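Local coordinates for protein ferric-chelate reductase (NAD(P)H) (Archaeoglobus fulgidus, PDB 1I0R) that reduces ferric iron held in chelators such as siderophores, with NAD(P)H as electron donor and a flavin as cofactor, and works as a homodimer, at residues V16-Q27 against V44-A55; V66-I76 against K140-Y150. All blocks are in the same frame, centred on the assembly; numbering follows the deposited sequence.

Overall arrangement
From the N terminus, the hairpin of strands 14-20 and 23-37 comes first. Interaction 1 then closes a short loop of 16 intervening residues, mostly strand, when strand 40-47 and helix 51-59 return to that hairpin. Strand 61-67 follows helix 51-59, and from its end interaction 2 closes a longer loop, over strands 109-122 and 126-138, at residues 140-150. The loops run in series, neither nesting nor crossing. The contacts do not touch, their centres about 21 Å apart, yet both reach the same six-stranded antiparallel barrel, where strands 14-20 and 61-67 are neighbours.

Interaction 1 of 2, residues V16-Q27 against V44-A55; sequences VTSESNGRKCGQ and VCLNKENDTHNA
A single side-chain hydrogen bond crosses this otherwise close-packed contact, and it is not met head-on: N50 ND2 donates to Q27 OE1 at 3.0 Å from above the carbonyl plane, about 37° out of it, with the two amide planes 60° apart. Q27 reaches the spot because CG sits between the backbone N and the carbonyl carbon (chi1 70°) and the chain runs on extended. A water accepts from both Q27 NE2 and the backbone N of N47, so the glutamine amide is tied to the 44-55 segment by OE1 directly and by NE2 through the water, and its rotation is probably restrained. The CD2 branch of L46 lies against the same amide, 3.5 Å from Q27 OE1.

The rest is a helix packed on a hairpin. T52 faces the strands with both branches: OG1 lies over the backbone of G26, 3.2 Å from G26 C without a hydrogen bond to its N or O, while CG2, anti to the backbone N, comes to 3.6 Å from V16 O. One turn on, the methyl of A55 fits among three side chains, with CB 3.8 Å from S18 CB and equally close to S20 CB and C25 SG. Between the strands, V16 CG2 meets V44 CG1 at 4.2 Å.

Q27 and residues 45-52 belong to the FMN site, so the hydrogen bond between the two amides, and the water, join two parts of that site. D51 forms a salt bridge with R82, another FMN-binding residue, and S18 OG bonds to A61 O beyond the helix. Helix 51-59 thus lies across the hairpin of strands 14-20 and 23-37, while strand 40-47 runs on beside strand 126-138.

Interaction 2 of 2, residues V66-I76 against K140-Y150; sequences VLELETPMEFI and KDAEVLTYADY
Two backbone hydrogen bonds frame the meeting of E68 with V144, a lone beta bridge: L145 N donates to L67 O at 3.0 Å, and L69 N to E143 O at 2.8 Å. Between them, V144 CA turns its hydrogen toward L67 O and E68 CA toward E143 O.

The charged contact lies to one side. E68 and K140 form a long salt bridge, OE1 to NZ 3.6 Å, and the bent lysine chain also brings CE against the carboxylate. The other oxygen, OE2, is hydrogen-bonded to H108, while A142 CB lies 3.6 Å from OE1. Replacing E68 with an alanine would probably leave K140 and H108 without this acidic partner and open a gap beside A142.

Apolar contacts follow. V66 CG1 touches V144 CG1 at 3.9 Å. L145, its CG anti to the backbone N (chi1 176°), directs CD2 at I76 CD1 tip to tip, 3.8 Å apart. I76 slides past the Y150 ring in the opposite direction, and M73, bent at chi2 and chi3, makes a Met-aromatic contact with it: SD is 4.7 Å from the ring centroid, 65° off the normal.

Turns and caps shape the ends. T71 N and OG1 both donate to E68 O, fixing the type I turn that leads into helix 73-78. Where helix 147-155 begins, T146 N donates to D149 OD1, consistent with a capping box, though the place of T146 OG1 is less sure. Residues 147-154 bind NADP(+). In this flavin reductase-like barrel, the loop before that nucleotide-binding helix is thus bridged to the end of strand 61-67, and Y150 of the helix packs on helix 73-78.

Interaction 1 of 2, residues V16-Q27 against V44-A55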
loop_
_atom_site.group_PDB
_atom_site.type_symbol
_atom_site.label_atom_id
_atom_site.label_comp_id
_atom_site.label_asym_id
_atom_site.label_seq_id
_atom_site.Cartn_x
_atom_site.Cartn_y
_atom_site.Cartn_z
ATOM N N VAL B 16 -10.290 -8.220 -5.562
ATOM C CA VAL B 16 -9.231 -8.901 -6.321
ATOM C C VAL B 16 -9.895 -10.153 -6.910
ATOM O O VAL B 16 -10.510 -10.940 -6.177
ATOM C CB VAL B 16 -8.021 -9.294 -5.427
ATOM C CG1 VAL B 16 -6.989 -10.090 -6.235
ATOM C CG2 VAL B 16 -7.358 -8.005 -4.865
ATOM N N THR B 17 -9.768 -10.331 -8.229
ATOM C CA THR B 17 -10.426 -11.458 -8.898
ATOM C C THR B 17 -9.496 -12.386 -9.661
ATOM O O THR B 17 -8.372 -12.024 -10.019
ATOM C CB THR B 17 -11.485 -10.934 -9.893
ATOM O OG1 THR B 17 -10.862 -10.020 -10.807
ATOM C CG2 THR B 17 -12.616 -10.220 -9.165
ATOM N N SER B 18 -9.962 -13.614 -9.909
ATOM C CA SER B 18 -9.173 -14.561 -10.673
ATOM C C SER B 18 -10.143 -15.629 -11.139
ATOM O O SER B 18 -11.333 -15.510 -10.899
ATOM C CB SER B 18 -8.062 -15.189 -9.826
ATOM O OG SER B 18 -7.136 -15.857 -10.653
ATOM N N GLU B 19 -9.637 -16.638 -11.830
ATOM C CA GLU B 19 -10.494 -17.715 -12.316
ATOM C C GLU B 19 -9.671 -18.971 -12.356
ATOM O O GLU B 19 -8.531 -18.963 -12.826
ATOM C CB GLU B 19 -11.023 -17.383 -13.717
ATOM C CG GLU B 19 -11.694 -18.545 -14.466
ATOM C CD GLU B 19 -10.698 -19.613 -14.909
ATOM O OE1 GLU B 19 -9.504 -19.268 -15.129
ATOM O OE2 GLU B 19 -11.110 -20.789 -15.052
ATOM N N SER B 20 -10.241 -20.059 -11.866
ATOM C CA SER B 20 -9.521 -21.315 -11.880
ATOM C C SER B 20 -10.488 -22.461 -12.113
ATOM O O SER B 20 -11.562 -22.494 -11.523
ATOM C CB SER B 20 -8.793 -21.509 -10.548
ATOM O OG SER B 20 -7.853 -22.559 -10.642
ATOM N N ASN B 21 -10.118 -23.385 -12.991
ATOM C CA ASN B 21 -10.978 -24.538 -13.255
ATOM C C ASN B 21 -12.379 -24.088 -13.661
ATOM O O ASN B 21 -13.381 -24.602 -13.151
ATOM C CB ASN B 21 -11.058 -25.402 -11.994
ATOM C CG ASN B 21 -9.701 -25.921 -11.558
ATOM O OD1 ASN B 21 -9.444 -26.112 -10.364
ATOM N ND2 ASN B 21 -8.823 -26.165 -12.527
ATOM N N GLY B 22 -12.442 -23.113 -14.561
ATOM C CA GLY B 22 -13.725 -22.611 -15.022
ATOM C C GLY B 22 -14.607 -22.032 -13.932
ATOM O O GLY B 22 -15.834 -22.016 -14.062
ATOM N N ARG B 23 -13.994 -21.553 -12.853
ATOM C CA ARG B 23 -14.744 -20.965 -11.752
ATOM C C ARG B 23 -14.184 -19.595 -11.385
ATOM O O ARG B 23 -13.007 -19.478 -11.057
ATOM C CB ARG B 23 -14.682 -21.871 -10.527
ATOM C CG ARG B 23 -15.409 -21.319 -9.319
ATOM C CD ARG B 23 -15.487 -22.336 -8.191
ATOM N NE ARG B 23 -16.236 -23.537 -8.571
ATOM C CZ ARG B 23 -15.738 -24.563 -9.264
ATOM N NH1 ARG B 23 -14.471 -24.559 -9.670
ATOM N NH2 ARG B 23 -16.510 -25.606 -9.549
ATOM N N LYS B 24 -15.038 -18.578 -11.453
ATOM C CA LYS B 24 -14.652 -17.205 -11.115
ATOM C C LYS B 24 -14.498 -17.099 -9.604
ATOM O O LYS B 24 -15.267 -17.709 -8.857
ATOM C CB LYS B 24 -15.724 -16.208 -11.572
ATOM C CG LYS B 24 -15.952 -16.157 -13.094
ATOM C CD LYS B 24 -16.946 -15.065 -13.514
ATOM C CE LYS B 24 -18.358 -15.279 -12.961
ATOM N NZ LYS B 24 -19.002 -16.522 -13.454
ATOM N N CYS B 25 -13.506 -16.321 -9.160
ATOM C CA CYS B 25 -13.267 -16.112 -7.730
ATOM C C CYS B 25 -13.017 -14.630 -7.484
ATOM O O CYS B 25 -12.602 -13.905 -8.387
ATOM C CB CYS B 25 -12.037 -16.869 -7.248
ATOM S SG CYS B 25 -12.115 -18.683 -7.306
ATOM N N GLY B 26 -13.296 -14.179 -6.273
ATOM C CA GLY B 26 -13.048 -12.777 -5.965
ATOM C C GLY B 26 -13.107 -12.565 -4.468
ATOM O O GLY B 26 -13.824 -13.269 -3.772
ATOM N N GLN B 27 -12.332 -11.609 -3.964
ATOM C CA GLN B 27 -12.343 -11.313 -2.541
ATOM C C GLN B 27 -12.039 -9.835 -2.335
ATOM O O GLN B 27 -11.428 -9.193 -3.191
ATOM C CB GLN B 27 -11.283 -12.124 -1.788
ATOM C CG GLN B 27 -9.863 -11.688 -2.093
ATOM C CD GLN B 27 -8.829 -12.201 -1.093
ATOM O OE1 GLN B 27 -8.318 -13.314 -1.223
ATOM N NE2 GLN B 27 -8.509 -11.377 -0.090
ATOM N N VAL B 44 -0.416 -7.862 -4.956
ATOM C CA VAL B 44 -1.617 -8.113 -4.156
ATOM C C VAL B 44 -1.206 -9.165 -3.133
ATOM O O VAL B 44 -0.569 -10.144 -3.482
ATOM C CB VAL B 44 -2.861 -8.634 -4.992
ATOM C CG1 VAL B 44 -3.313 -7.569 -6.001
ATOM C CG2 VAL B 44 -2.529 -9.890 -5.733
ATOM N N CYS B 45 -1.534 -8.943 -1.860
ATOM C CA CYS B 45 -1.156 -9.896 -0.819
ATOM C C CYS B 45 -2.435 -10.595 -0.357
ATOM O O CYS B 45 -3.328 -9.954 0.177
ATOM C CB CYS B 45 -0.479 -9.146 0.337
ATOM S SG CYS B 45 0.332 -10.228 1.520
ATOM N N LEU B 46 -2.495 -11.909 -0.595
ATOM C CA LEU B 46 -3.674 -12.725 -0.275
ATOM C C LEU B 46 -3.380 -13.820 0.739
ATOM O O LEU B 46 -2.330 -14.448 0.689
ATOM C CB LEU B 46 -4.184 -13.395 -1.554
ATOM C CG LEU B 46 -4.383 -12.419 -2.717
ATOM C CD1 LEU B 46 -4.710 -13.178 -4.032
ATOM C CD2 LEU B 46 -5.526 -11.476 -2.347
ATOM N N ASN B 47 -4.341 -14.048 1.634
ATOM C CA ASN B 47 -4.217 -15.079 2.663
ATOM C C ASN B 47 -4.314 -16.472 2.029
ATOM O O ASN B 47 -5.198 -16.727 1.198
ATOM C CB ASN B 47 -5.316 -14.891 3.698
ATOM C CG ASN B 47 -5.169 -15.841 4.868
ATOM O OD1 ASN B 47 -5.182 -17.067 4.697
ATOM N ND2 ASN B 47 -5.006 -15.286 6.061
ATOM N N LYS B 48 -3.407 -17.362 2.426
ATOM C CA LYS B 48 -3.341 -18.714 1.865
ATOM C C LYS B 48 -4.589 -19.556 2.027
ATOM O O LYS B 48 -4.783 -20.526 1.287
ATOM C CB LYS B 48 -2.152 -19.470 2.451
ATOM C CG LYS B 48 -0.815 -19.001 1.898
ATOM C CD LYS B 48 0.333 -19.754 2.540
ATOM C CE LYS B 48 1.650 -19.288 1.952
ATOM N NZ LYS B 48 2.821 -20.022 2.506
ATOM N N GLU B 49 -5.441 -19.176 2.966
ATOM C CA GLU B 49 -6.671 -19.931 3.208
ATOM C C GLU B 49 -7.830 -19.552 2.284
ATOM O O GLU B 49 -8.850 -20.246 2.247
ATOM C CB GLU B 49 -7.100 -19.755 4.667
ATOM C CG GLU B 49 -6.044 -20.211 5.660
ATOM C CD GLU B 49 -6.470 -20.045 7.108
ATOM O OE1 GLU B 49 -6.810 -18.904 7.511
ATOM O OE2 GLU B 49 -6.458 -21.059 7.850
ATOM N N ASN B 50 -7.673 -18.472 1.525
ATOM C CA ASN B 50 -8.728 -17.993 0.626
ATOM C C ASN B 50 -8.778 -18.661 -0.748
ATOM O O ASN B 50 -7.752 -19.005 -1.321
ATOM C CB ASN B 50 -8.603 -16.477 0.401
ATOM C CG ASN B 50 -8.513 -15.696 1.695
ATOM O OD1 ASN B 50 -8.820 -16.208 2.775
ATOM N ND2 ASN B 50 -8.098 -14.442 1.590
ATOM N N ASP B 51 -9.983 -18.833 -1.288
ATOM C CA ASP B 51 -10.099 -19.445 -2.601
ATOM C C ASP B 51 -9.463 -18.601 -3.703
ATOM O O ASP B 51 -8.918 -19.145 -4.672
ATOM C CB ASP B 51 -11.570 -19.715 -2.948
ATOM C CG ASP B 51 -12.208 -20.744 -2.032
ATOM O OD1 ASP B 51 -11.551 -21.761 -1.705
ATOM O OD2 ASP B 51 -13.387 -20.545 -1.645
ATOM N N THR B 52 -9.518 -17.275 -3.558
ATOM C CA THR B 52 -8.937 -16.396 -4.564
ATOM C C THR B 52 -7.420 -16.591 -4.578
ATOM O O THR B 52 -6.797 -16.571 -5.643
ATOM C CB THR B 52 -9.323 -14.918 -4.295
ATOM O OG1 THR B 52 -10.757 -14.794 -4.293
ATOM C CG2 THR B 52 -8.773 -14.000 -5.395
ATOM N N HIS B 53 -6.822 -16.791 -3.403
ATOM C CA HIS B 53 -5.382 -17.029 -3.344
ATOM C C HIS B 53 -5.052 -18.247 -4.228
ATOM O O HIS B 53 -4.155 -18.204 -5.080
ATOM C CB HIS B 53 -4.943 -17.315 -1.889
ATOM C CG HIS B 53 -3.589 -17.954 -1.779
ATOM N ND1 HIS B 53 -2.427 -17.234 -1.560
ATOM C CD2 HIS B 53 -3.206 -19.247 -1.912
ATOM C CE1 HIS B 53 -1.392 -18.055 -1.570
ATOM N NE2 HIS B 53 -1.841 -19.284 -1.784
ATOM N N ASN B 54 -5.784 -19.338 -4.027
ATOM C CA ASN B 54 -5.511 -20.536 -4.793
ATOM C C ASN B 54 -5.785 -20.372 -6.280
ATOM O O ASN B 54 -5.077 -20.963 -7.090
ATOM C CB ASN B 54 -6.289 -21.724 -4.208
ATOM C CG ASN B 54 -5.990 -21.939 -2.730
ATOM O OD1 ASN B 54 -4.866 -21.711 -2.274
ATOM N ND2 ASN B 54 -6.990 -22.392 -1.975
ATOM N N ALA B 55 -6.783 -19.559 -6.641
ATOM C CA ALA B 55 -7.102 -19.327 -8.053
ATOM C C ALA B 55 -5.967 -18.557 -8.715
ATOM O O ALA B 55 -5.589 -18.828 -9.850
ATOM C CB ALA B 55 -8.417 -18.550 -8.189
HETATM O O HOH W 1 -6.332 -11.955 2.010
#

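Interaction 2 of 2, residues V66-I76 against K140-Y150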
loop_
_atom_site.group_PDB
_atom_site.type_symbol
_atom_site.label_atom_id
_atom_site.label_comp_id
_atom_site.label_asym_id
_atom_site.label_seq_id
_atom_site.Cartn_x
_atom_site.Cartn_y
_atom_site.Cartn_z
ATOM N N VAL B 66 -10.891 -1.055 -8.313
ATOM C CA VAL B 66 -10.717 -0.043 -7.258
ATOM C C VAL B 66 -12.108 0.480 -6.912
ATOM O O VAL B 66 -12.752 1.145 -7.730
ATOM C CB VAL B 66 -9.804 1.110 -7.742
ATOM C CG1 VAL B 66 -9.554 2.109 -6.591
ATOM C CG2 VAL B 66 -8.478 0.539 -8.229
ATOM N N LEU B 67 -12.575 0.179 -5.705
ATOM C CA LEU B 67 -13.930 0.576 -5.314
ATOM C C LEU B 67 -14.171 2.058 -5.100
ATOM O O LEU B 67 -13.315 2.770 -4.587
ATOM C CB LEU B 67 -14.358 -0.190 -4.059
ATOM C CG LEU B 67 -14.361 -1.711 -4.219
ATOM C CD1 LEU B 67 -14.531 -2.406 -2.858
ATOM C CD2 LEU B 67 -15.475 -2.092 -5.197
ATOM N N GLU B 68 -15.350 2.524 -5.522
ATOM C CA GLU B 68 -15.708 3.928 -5.363
ATOM C C GLU B 68 -16.180 4.205 -3.935
ATOM O O GLU B 68 -16.637 3.303 -3.219
ATOM C CB GLU B 68 -16.799 4.330 -6.372
ATOM C CG GLU B 68 -18.167 3.690 -6.110
ATOM C CD GLU B 68 -19.232 4.150 -7.109
ATOM O OE1 GLU B 68 -19.249 5.348 -7.451
ATOM O OE2 GLU B 68 -20.062 3.322 -7.548
ATOM N N LEU B 69 -16.042 5.463 -3.525
ATOM C CA LEU B 69 -16.416 5.898 -2.182
ATOM C C LEU B 69 -17.820 5.486 -1.748
ATOM O O LEU B 69 -18.040 5.115 -0.595
ATOM C CB LEU B 69 -16.285 7.425 -2.102
ATOM C CG LEU B 69 -16.888 8.121 -0.880
ATOM C CD1 LEU B 69 -16.136 7.701 0.380
ATOM C CD2 LEU B 69 -16.823 9.634 -1.081
ATOM N N GLU B 70 -18.763 5.543 -2.676
ATOM C CA GLU B 70 -20.143 5.205 -2.353
ATOM C C GLU B 70 -20.562 3.755 -2.570
ATOM O O GLU B 70 -21.753 3.464 -2.692
ATOM C CB GLU B 70 -21.085 6.133 -3.119
ATOM C CG GLU B 70 -21.142 7.537 -2.546
ATOM C CD GLU B 70 -22.126 8.418 -3.284
ATOM O OE1 GLU B 70 -21.840 8.783 -4.446
ATOM O OE2 GLU B 70 -23.193 8.736 -2.706
ATOM N N THR B 71 -19.596 2.844 -2.606
ATOM C CA THR B 71 -19.900 1.429 -2.791
ATOM C C THR B 71 -20.779 0.930 -1.644
ATOM O O THR B 71 -20.448 1.108 -0.479
ATOM C CB THR B 71 -18.607 0.577 -2.830
ATOM O OG1 THR B 71 -17.793 0.986 -3.939
ATOM C CG2 THR B 71 -18.951 -0.896 -3.000
ATOM N N PRO B 72 -21.923 0.299 -1.960
ATOM C CA PRO B 72 -22.808 -0.204 -0.897
ATOM C C PRO B 72 -22.158 -1.264 -0.003
ATOM O O PRO B 72 -21.454 -2.149 -0.487
ATOM C CB PRO B 72 -23.997 -0.769 -1.677
ATOM C CG PRO B 72 -24.027 0.084 -2.912
ATOM C CD PRO B 72 -22.562 0.176 -3.282
ATOM N N MET B 73 -22.391 -1.192 1.305
ATOM C CA MET B 73 -21.796 -2.181 2.195
ATOM C C MET B 73 -22.212 -3.604 1.823
ATOM O O MET B 73 -21.455 -4.558 2.028
ATOM C CB MET B 73 -22.181 -1.896 3.651
ATOM C CG MET B 73 -21.607 -0.604 4.207
ATOM S SD MET B 73 -19.793 -0.645 4.319
ATOM C CE MET B 73 -19.569 -1.420 5.931
ATOM N N GLU B 74 -23.418 -3.752 1.282
ATOM C CA GLU B 74 -23.904 -5.073 0.899
ATOM C C GLU B 74 -23.070 -5.649 -0.242
ATOM O O GLU B 74 -22.801 -6.851 -0.284
ATOM C CB GLU B 74 -25.386 -5.013 0.492
ATOM C CG GLU B 74 -25.774 -3.802 -0.348
ATOM C CD GLU B 74 -26.326 -2.644 0.490
ATOM O OE1 GLU B 74 -25.648 -2.207 1.453
ATOM O OE2 GLU B 74 -27.448 -2.168 0.178
ATOM N N PHE B 75 -22.659 -4.780 -1.157
ATOM C CA PHE B 75 -21.857 -5.194 -2.304
ATOM C C PHE B 75 -20.495 -5.660 -1.800
ATOM O O PHE B 75 -19.980 -6.688 -2.225
ATOM C CB PHE B 75 -21.702 -4.016 -3.272
ATOM C CG PHE B 75 -21.005 -4.364 -4.560
ATOM C CD1 PHE B 75 -21.690 -4.987 -5.601
ATOM C CD2 PHE B 75 -19.667 -4.032 -4.747
ATOM C CE1 PHE B 75 -21.058 -5.271 -6.807
ATOM C CE2 PHE B 75 -19.021 -4.313 -5.953
ATOM C CZ PHE B 75 -19.717 -4.932 -6.988
ATOM N N ILE B 76 -19.913 -4.899 -0.881
ATOM C CA ILE B 76 -18.625 -5.278 -0.321
ATOM C C ILE B 76 -18.821 -6.607 0.405
ATOM O O ILE B 76 -17.959 -7.489 0.368
ATOM C CB ILE B 76 -18.112 -4.182 0.647
ATOM C CG1 ILE B 76 -17.942 -2.877 -0.136
ATOM C CG2 ILE B 76 -16.799 -4.607 1.287
ATOM C CD1 ILE B 76 -17.622 -1.645 0.705
ATOM N N LYS B 140 -14.845 5.510 -14.036
ATOM C CA LYS B 140 -15.701 6.543 -13.474
ATOM C C LYS B 140 -14.905 7.708 -12.930
ATOM O O LYS B 140 -13.722 7.592 -12.603
ATOM C CB LYS B 140 -16.542 5.977 -12.326
ATOM C CG LYS B 140 -17.318 4.709 -12.636
ATOM C CD LYS B 140 -17.768 4.024 -11.334
ATOM C CE LYS B 140 -18.693 4.896 -10.483
ATOM N NZ LYS B 140 -20.115 4.877 -10.947
ATOM N N ASP B 141 -15.611 8.823 -12.804
ATOM C CA ASP B 141 -15.080 10.075 -12.303
ATOM C C ASP B 141 -15.104 10.101 -10.766
ATOM O O ASP B 141 -14.537 10.992 -10.140
ATOM C CB ASP B 141 -15.951 11.196 -12.886
ATOM C CG ASP B 141 -15.523 12.570 -12.448
ATOM O OD1 ASP B 141 -15.539 12.844 -11.226
ATOM O OD2 ASP B 141 -15.182 13.386 -13.334
ATOM N N ALA B 142 -15.740 9.104 -10.162
ATOM C CA ALA B 142 -15.899 9.023 -8.709
ATOM C C ALA B 142 -14.655 8.962 -7.817
ATOM O O ALA B 142 -13.582 8.539 -8.247
ATOM C CB ALA B 142 -16.800 7.850 -8.376
ATOM N N GLU B 143 -14.840 9.371 -6.561
ATOM C CA GLU B 143 -13.784 9.351 -5.555
ATOM C C GLU B 143 -13.623 7.902 -5.113
ATOM O O GLU B 143 -14.577 7.123 -5.164
ATOM C CB GLU B 143 -14.156 10.224 -4.346
ATOM C CG GLU B 143 -14.266 11.725 -4.645
ATOM C CD GLU B 143 -13.049 12.278 -5.387
ATOM O OE1 GLU B 143 -11.911 12.107 -4.893
ATOM O OE2 GLU B 143 -13.229 12.892 -6.467
ATOM N N VAL B 144 -12.418 7.532 -4.688
ATOM C CA VAL B 144 -12.180 6.162 -4.258
ATOM C C VAL B 144 -12.472 5.959 -2.783
ATOM O O VAL B 144 -12.477 6.904 -1.992
ATOM C CB VAL B 144 -10.710 5.703 -4.518
ATOM C CG1 VAL B 144 -10.356 5.882 -5.976
ATOM C CG2 VAL B 144 -9.747 6.452 -3.606
ATOM N N LEU B 145 -12.726 4.710 -2.425
ATOM C CA LEU B 145 -12.992 4.327 -1.047
ATOM C C LEU B 145 -11.682 3.881 -0.398
ATOM O O LEU B 145 -11.014 2.986 -0.900
ATOM C CB LEU B 145 -14.001 3.164 -1.011
ATOM C CG LEU B 145 -14.344 2.541 0.356
ATOM C CD1 LEU B 145 -14.978 3.610 1.245
ATOM C CD2 LEU B 145 -15.297 1.343 0.184
ATOM N N THR B 146 -11.292 4.521 0.698
ATOM C CA THR B 146 -10.067 4.111 1.381
ATOM C C THR B 146 -10.460 3.129 2.472
ATOM O O THR B 146 -11.629 3.045 2.844
ATOM C CB THR B 146 -9.337 5.293 2.037
ATOM O OG1 THR B 146 -10.125 5.801 3.115
ATOM C CG2 THR B 146 -9.100 6.399 1.026
ATOM N N TYR B 147 -9.495 2.364 2.964
ATOM C CA TYR B 147 -9.755 1.396 4.026
ATOM C C TYR B 147 -10.213 2.096 5.305
ATOM O O TYR B 147 -11.120 1.617 5.991
ATOM C CB TYR B 147 -8.492 0.563 4.291
ATOM C CG TYR B 147 -8.615 -0.447 5.408
ATOM C CD1 TYR B 147 -9.451 -1.552 5.282
ATOM C CD2 TYR B 147 -7.868 -0.317 6.580
ATOM C CE1 TYR B 147 -9.538 -2.513 6.299
ATOM C CE2 TYR B 147 -7.948 -1.270 7.605
ATOM C CZ TYR B 147 -8.781 -2.364 7.452
ATOM O OH TYR B 147 -8.832 -3.332 8.439
ATOM N N ALA B 148 -9.594 3.233 5.620
ATOM C CA ALA B 148 -9.962 3.972 6.817
ATOM C C ALA B 148 -11.407 4.463 6.680
ATOM O O ALA B 148 -12.148 4.451 7.664
ATOM C CB ALA B 148 -9.008 5.141 7.022
ATOM N N ASP B 149 -11.795 4.879 5.470
ATOM C CA ASP B 149 -13.160 5.358 5.182
ATOM C C ASP B 149 -14.130 4.227 5.490
ATOM O O ASP B 149 -15.113 4.402 6.206
ATOM C CB ASP B 149 -13.347 5.705 3.692
ATOM C CG ASP B 149 -12.673 7.000 3.279
ATOM O OD1 ASP B 149 -12.334 7.123 2.066
ATOM O OD2 ASP B 149 -12.506 7.899 4.136
ATOM N N TYR B 150 -13.847 3.065 4.908
ATOM C CA TYR B 150 -14.681 1.891 5.093
ATOM C C TYR B 150 -14.909 1.613 6.574
ATOM O O TYR B 150 -16.034 1.363 7.014
ATOM C CB TYR B 150 -14.018 0.685 4.419
ATOM C CG TYR B 150 -14.679 -0.634 4.724
ATOM C CD1 TYR B 150 -15.920 -0.961 4.177
ATOM C CD2 TYR B 150 -14.085 -1.534 5.602
ATOM C CE1 TYR B 150 -16.554 -2.155 4.505
ATOM C CE2 TYR B 150 -14.706 -2.723 5.934
ATOM C CZ TYR B 150 -15.933 -3.030 5.386
ATOM O OH TYR B 150 -16.517 -4.231 5.711
#